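Local coordinates for protein ammonium transporter (Kuenenia stuttgartiensis, PDB 6EU6) that probably senses ammonium at the membrane as the Amt-family module of an ammonium sensor histidine kinase, passing the signal across the bilayer, at residues 330-342 / 353-365. Numbering follows the deposited sequence.
Sequences GVIGTLCVAIFAQ and RMHQLGIQALGVI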
loop_
_atom_site.group_PDB
_atom_site.type_symbol
_atom_site.label_atom_id
_atom_site.label_comp_id
_atom_site.label_asym_id
_atom_site.label_seq_id
_atom_site.Cartn_x
_atom_site.Cartn_y
_atom_site.Cartn_z
ATOM N N GLY A 330 -5.446 24.400 -1.902
ATOM C CA GLY A 330 -5.028 24.717 -0.555
ATOM C C GLY A 330 -5.619 26.061 -0.157
ATOM O O GLY A 330 -5.973 26.258 0.988
ATOM N N VAL A 331 -5.676 27.000 -1.084
ATOM C CA VAL A 331 -6.269 28.310 -0.778
ATOM C C VAL A 331 -7.742 28.147 -0.354
ATOM O O VAL A 331 -8.163 28.631 0.698
ATOM C CB VAL A 331 -6.222 29.234 -1.970
ATOM C CG1 VAL A 331 -7.148 30.435 -1.764
ATOM C CG2 VAL A 331 -4.788 29.630 -2.272
ATOM N N ILE A 332 -8.477 27.362 -1.125
ATOM C CA ILE A 332 -9.851 27.159 -0.830
ATOM C C ILE A 332 -10.056 26.500 0.536
ATOM O O ILE A 332 -10.896 26.945 1.356
ATOM C CB ILE A 332 -10.554 26.297 -1.921
ATOM C CG1 ILE A 332 -10.490 26.965 -3.267
ATOM C CG2 ILE A 332 -11.959 25.943 -1.466
ATOM C CD1 ILE A 332 -10.707 26.046 -4.451
ATOM N N GLY A 333 -9.324 25.423 0.819
ATOM C CA GLY A 333 -9.464 24.805 2.121
ATOM C C GLY A 333 -9.075 25.749 3.264
ATOM O O GLY A 333 -9.670 25.770 4.348
ATOM N N THR A 334 -7.991 26.503 3.055
ATOM C CA THR A 334 -7.484 27.357 4.096
ATOM C C THR A 334 -8.548 28.452 4.408
ATOM O O THR A 334 -8.817 28.774 5.616
ATOM C CB THR A 334 -6.145 27.910 3.649
ATOM O OG1 THR A 334 -5.190 26.797 3.510
ATOM C CG2 THR A 334 -5.620 29.003 4.665
ATOM N N LEU A 335 -9.147 29.043 3.354
ATOM C CA LEU A 335 -10.248 30.028 3.562
ATOM C C LEU A 335 -11.473 29.410 4.236
ATOM O O LEU A 335 -12.091 30.025 5.110
ATOM C CB LEU A 335 -10.643 30.707 2.274
ATOM C CG LEU A 335 -9.545 31.520 1.629
ATOM C CD1 LEU A 335 -10.081 31.991 0.298
ATOM C CD2 LEU A 335 -9.119 32.691 2.511
ATOM N N CYS A 336 -11.778 28.172 3.899
ATOM C CA CYS A 336 -12.952 27.436 4.465
ATOM C C CYS A 336 -12.837 27.152 5.937
ATOM O O CYS A 336 -13.854 27.000 6.604
ATOM C CB CYS A 336 -13.164 26.116 3.701
ATOM S SG CYS A 336 -13.986 26.274 2.100
ATOM N N VAL A 337 -11.622 27.109 6.484
ATOM C CA VAL A 337 -11.478 27.015 7.883
ATOM C C VAL A 337 -12.409 28.067 8.604
ATOM O O VAL A 337 -13.151 27.753 9.560
ATOM C CB VAL A 337 -10.027 27.340 8.290
ATOM C CG1 VAL A 337 -9.960 27.741 9.785
ATOM C CG2 VAL A 337 -9.089 26.175 7.987
ATOM N N ALA A 338 -12.324 29.321 8.181
ATOM C CA ALA A 338 -13.155 30.406 8.804
ATOM C C ALA A 338 -14.664 30.173 8.676
ATOM O O ALA A 338 -15.416 30.501 9.595
ATOM C CB ALA A 338 -12.784 31.793 8.247
ATOM N N ILE A 339 -15.075 29.622 7.543
ATOM C CA ILE A 339 -16.494 29.409 7.239
ATOM C C ILE A 339 -17.023 28.244 7.991
ATOM O O ILE A 339 -18.134 28.330 8.503
ATOM C CB ILE A 339 -16.718 29.213 5.766
ATOM C CG1 ILE A 339 -16.090 30.347 4.996
ATOM C CG2 ILE A 339 -18.186 29.063 5.409
ATOM C CD1 ILE A 339 -16.389 31.700 5.599
ATOM N N PHE A 340 -16.232 27.176 8.136
ATOM C CA PHE A 340 -16.819 25.906 8.576
ATOM C C PHE A 340 -16.381 25.375 9.891
ATOM O O PHE A 340 -17.081 24.488 10.487
ATOM C CB PHE A 340 -16.579 24.782 7.523
ATOM C CG PHE A 340 -17.300 24.996 6.247
ATOM C CD1 PHE A 340 -18.627 24.669 6.140
ATOM C CD2 PHE A 340 -16.703 25.576 5.185
ATOM C CE1 PHE A 340 -19.308 24.902 4.971
ATOM C CE2 PHE A 340 -17.352 25.798 4.012
ATOM C CZ PHE A 340 -18.676 25.457 3.878
ATOM N N ALA A 341 -15.232 25.803 10.359
ATOM C CA ALA A 341 -14.693 25.266 11.571
ATOM C C ALA A 341 -15.607 25.539 12.764
ATOM O O ALA A 341 -16.290 26.576 12.806
ATOM C CB ALA A 341 -13.318 25.821 11.854
ATOM N N GLN A 342 -15.631 24.575 13.681
ATOM C CA GLN A 342 -16.272 24.714 14.973
ATOM C C GLN A 342 -15.699 25.930 15.695
ATOM O O GLN A 342 -14.472 26.113 15.778
ATOM C CB GLN A 342 -16.060 23.443 15.799
ATOM C CG GLN A 342 -16.977 23.347 16.992
ATOM C CD GLN A 342 -18.416 23.483 16.544
ATOM O OE1 GLN A 342 -18.843 22.763 15.636
ATOM N NE2 GLN A 342 -19.160 24.442 17.130
ATOM N N ARG A 353 -15.676 34.767 12.775
ATOM C CA ARG A 353 -15.435 34.152 11.472
ATOM C C ARG A 353 -14.931 35.130 10.439
ATOM O O ARG A 353 -14.004 34.832 9.668
ATOM C CB ARG A 353 -16.696 33.455 10.918
ATOM C CG ARG A 353 -17.209 32.305 11.787
ATOM C CD ARG A 353 -18.186 31.373 11.033
ATOM N NE ARG A 353 -18.575 30.309 11.939
ATOM C CZ ARG A 353 -17.860 29.214 12.176
ATOM N NH1 ARG A 353 -16.755 28.947 11.504
ATOM N NH2 ARG A 353 -18.241 28.378 13.093
ATOM N N MET A 354 -15.515 36.320 10.429
ATOM C CA MET A 354 -15.054 37.406 9.583
ATOM C C MET A 354 -13.589 37.721 9.820
ATOM O O MET A 354 -12.797 37.845 8.901
ATOM C CB MET A 354 -15.824 38.669 9.916
ATOM C CG MET A 354 -15.615 39.742 8.892
ATOM S SD MET A 354 -17.049 39.798 7.821
ATOM C CE MET A 354 -18.298 40.460 8.940
ATOM N N HIS A 355 -13.231 37.826 11.068
ATOM C CA HIS A 355 -11.878 38.176 11.422
ATOM C C HIS A 355 -10.996 36.947 11.066
ATOM O O HIS A 355 -9.971 37.100 10.506
ATOM C CB HIS A 355 -11.831 38.478 12.918
ATOM C CG HIS A 355 -10.647 39.276 13.359
ATOM N ND1 HIS A 355 -10.696 40.644 13.519
ATOM C CD2 HIS A 355 -9.394 38.901 13.716
ATOM C CE1 HIS A 355 -9.517 41.077 13.933
ATOM N NE2 HIS A 355 -8.706 40.041 14.053
ATOM N N GLN A 356 -11.401 35.724 11.426
ATOM C CA GLN A 356 -10.603 34.540 11.018
ATOM C C GLN A 356 -10.414 34.466 9.517
ATOM O O GLN A 356 -9.322 34.102 9.043
ATOM C CB GLN A 356 -11.262 33.263 11.518
ATOM C CG GLN A 356 -10.366 32.051 11.387
ATOM C CD GLN A 356 -9.269 32.112 12.394
ATOM O OE1 GLN A 356 -9.539 32.205 13.589
ATOM N NE2 GLN A 356 -8.041 32.020 11.947
ATOM N N LEU A 357 -11.437 34.841 8.736
ATOM C CA LEU A 357 -11.314 34.843 7.295
ATOM C C LEU A 357 -10.207 35.777 6.837
ATOM O O LEU A 357 -9.528 35.502 5.830
ATOM C CB LEU A 357 -12.613 35.240 6.630
ATOM C CG LEU A 357 -12.717 35.047 5.140
ATOM C CD1 LEU A 357 -12.456 33.585 4.690
ATOM C CD2 LEU A 357 -14.084 35.501 4.660
ATOM N N GLY A 358 -9.994 36.876 7.569
ATOM C CA GLY A 358 -9.032 37.917 7.137
ATOM C C GLY A 358 -7.636 37.361 7.477
ATOM O O GLY A 358 -6.726 37.539 6.729
ATOM N N ILE A 359 -7.494 36.681 8.602
ATOM C CA ILE A 359 -6.216 36.064 9.003
ATOM C C ILE A 359 -5.884 34.901 8.033
ATOM O O ILE A 359 -4.737 34.723 7.660
ATOM C CB ILE A 359 -6.284 35.556 10.467
ATOM C CG1 ILE A 359 -6.345 36.726 11.462
ATOM C CG2 ILE A 359 -5.145 34.637 10.825
ATOM C CD1 ILE A 359 -6.990 36.354 12.783
ATOM N N GLN A 360 -6.889 34.101 7.654
ATOM C CA GLN A 360 -6.655 33.013 6.709
ATOM C C GLN A 360 -6.213 33.591 5.370
ATOM O O GLN A 360 -5.181 33.191 4.785
ATOM C CB GLN A 360 -7.885 32.123 6.562
ATOM C CG GLN A 360 -8.324 31.353 7.843
ATOM C CD GLN A 360 -7.242 30.517 8.461
ATOM O OE1 GLN A 360 -6.650 30.886 9.470
ATOM N NE2 GLN A 360 -6.958 29.364 7.832
ATOM N N ALA A 361 -6.912 34.616 4.927
ATOM C CA ALA A 361 -6.531 35.283 3.680
ATOM C C ALA A 361 -5.108 35.875 3.735
ATOM O O ALA A 361 -4.361 35.857 2.752
ATOM C CB ALA A 361 -7.519 36.357 3.328
ATOM N N LEU A 362 -4.745 36.397 4.896
ATOM C CA LEU A 362 -3.424 36.963 5.042
ATOM C C LEU A 362 -2.392 35.842 4.923
ATOM O O LEU A 362 -1.358 36.005 4.310
ATOM C CB LEU A 362 -3.264 37.695 6.376
ATOM C CG LEU A 362 -1.819 37.948 6.810
ATOM C CD1 LEU A 362 -1.195 38.905 5.798
ATOM C CD2 LEU A 362 -1.775 38.530 8.219
ATOM N N GLY A 363 -2.665 34.716 5.551
ATOM C CA GLY A 363 -1.771 33.535 5.410
ATOM C C GLY A 363 -1.635 33.074 3.975
ATOM O O GLY A 363 -0.520 32.751 3.494
ATOM N N VAL A 364 -2.748 33.058 3.278
ATOM C CA VAL A 364 -2.779 32.679 1.872
ATOM C C VAL A 364 -1.893 33.584 1.017
ATOM O O VAL A 364 -1.160 33.112 0.142
ATOM C CB VAL A 364 -4.219 32.713 1.345
ATOM C CG1 VAL A 364 -4.290 32.788 -0.154
ATOM C CG2 VAL A 364 -4.968 31.483 1.848
ATOM N N ILE A 365 -2.021 34.887 1.220
ATOM C CA ILE A 365 -1.246 35.880 0.458
ATOM C C ILE A 365 0.209 35.869 0.782
ATOM O O ILE A 365 1.058 36.059 -0.096
ATOM C CB ILE A 365 -1.862 37.301 0.683
ATOM C CG1 ILE A 365 -3.138 37.376 -0.120
ATOM C CG2 ILE A 365 -0.896 38.381 0.274
ATOM C CD1 ILE A 365 -4.165 38.311 0.457
#
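The contact lies within an antiparallel helical hairpin of the ammonium transporter fold, the end of helix 322-340 packing against the start of helix 353-385; the axes of segments 330-340 and 353-365 approach to 8.2 Å, with 164° between their directions. At the turn end, Arg353 reaches across to Ala338 O in the last turn and Ala341 O just beyond the helix end. Its chain runs extended from CG to NE (chi3 178°) past the Ala338 carbonyl, and NH1 and NH2 both take Ala341 O end-on, each 2.7 Å away in the guanidinium plane. NH1 also donates to Ala338 O at 2.8 Å, from above that carbonyl's plane. Three bonds thus tie the guanidinium to a C-terminal helix end, which would probably favour the positive charge. One turn after Arg353, the backbone of Leu357 is met by the methyl of Ala338, CB to N 3.4 Å, where the helices come close. Leu335 is a knob in the hole formed by Leu357, Gln360, Ala361 and Val364, its CD2 resting 3.8 Å from Ala361 N. Gln360, bent at chi2 (-55°), sends NE2 to Thr334 O in a nearly straight 3.0 Å bond lying in its amide plane; NE2 also donates to Ile162 O, while OE1 accepts from Gln356 NE2, which also donates to Gly160 O. Farther along, Val331 CG2 meets Val364 CG1. Helix 167-185 borders the pair at Val331 and Thr334, whose hydroxyl is hydrogen-bonded to that of Thr168, and helix 289-312 packs against Ile332 and Phe340.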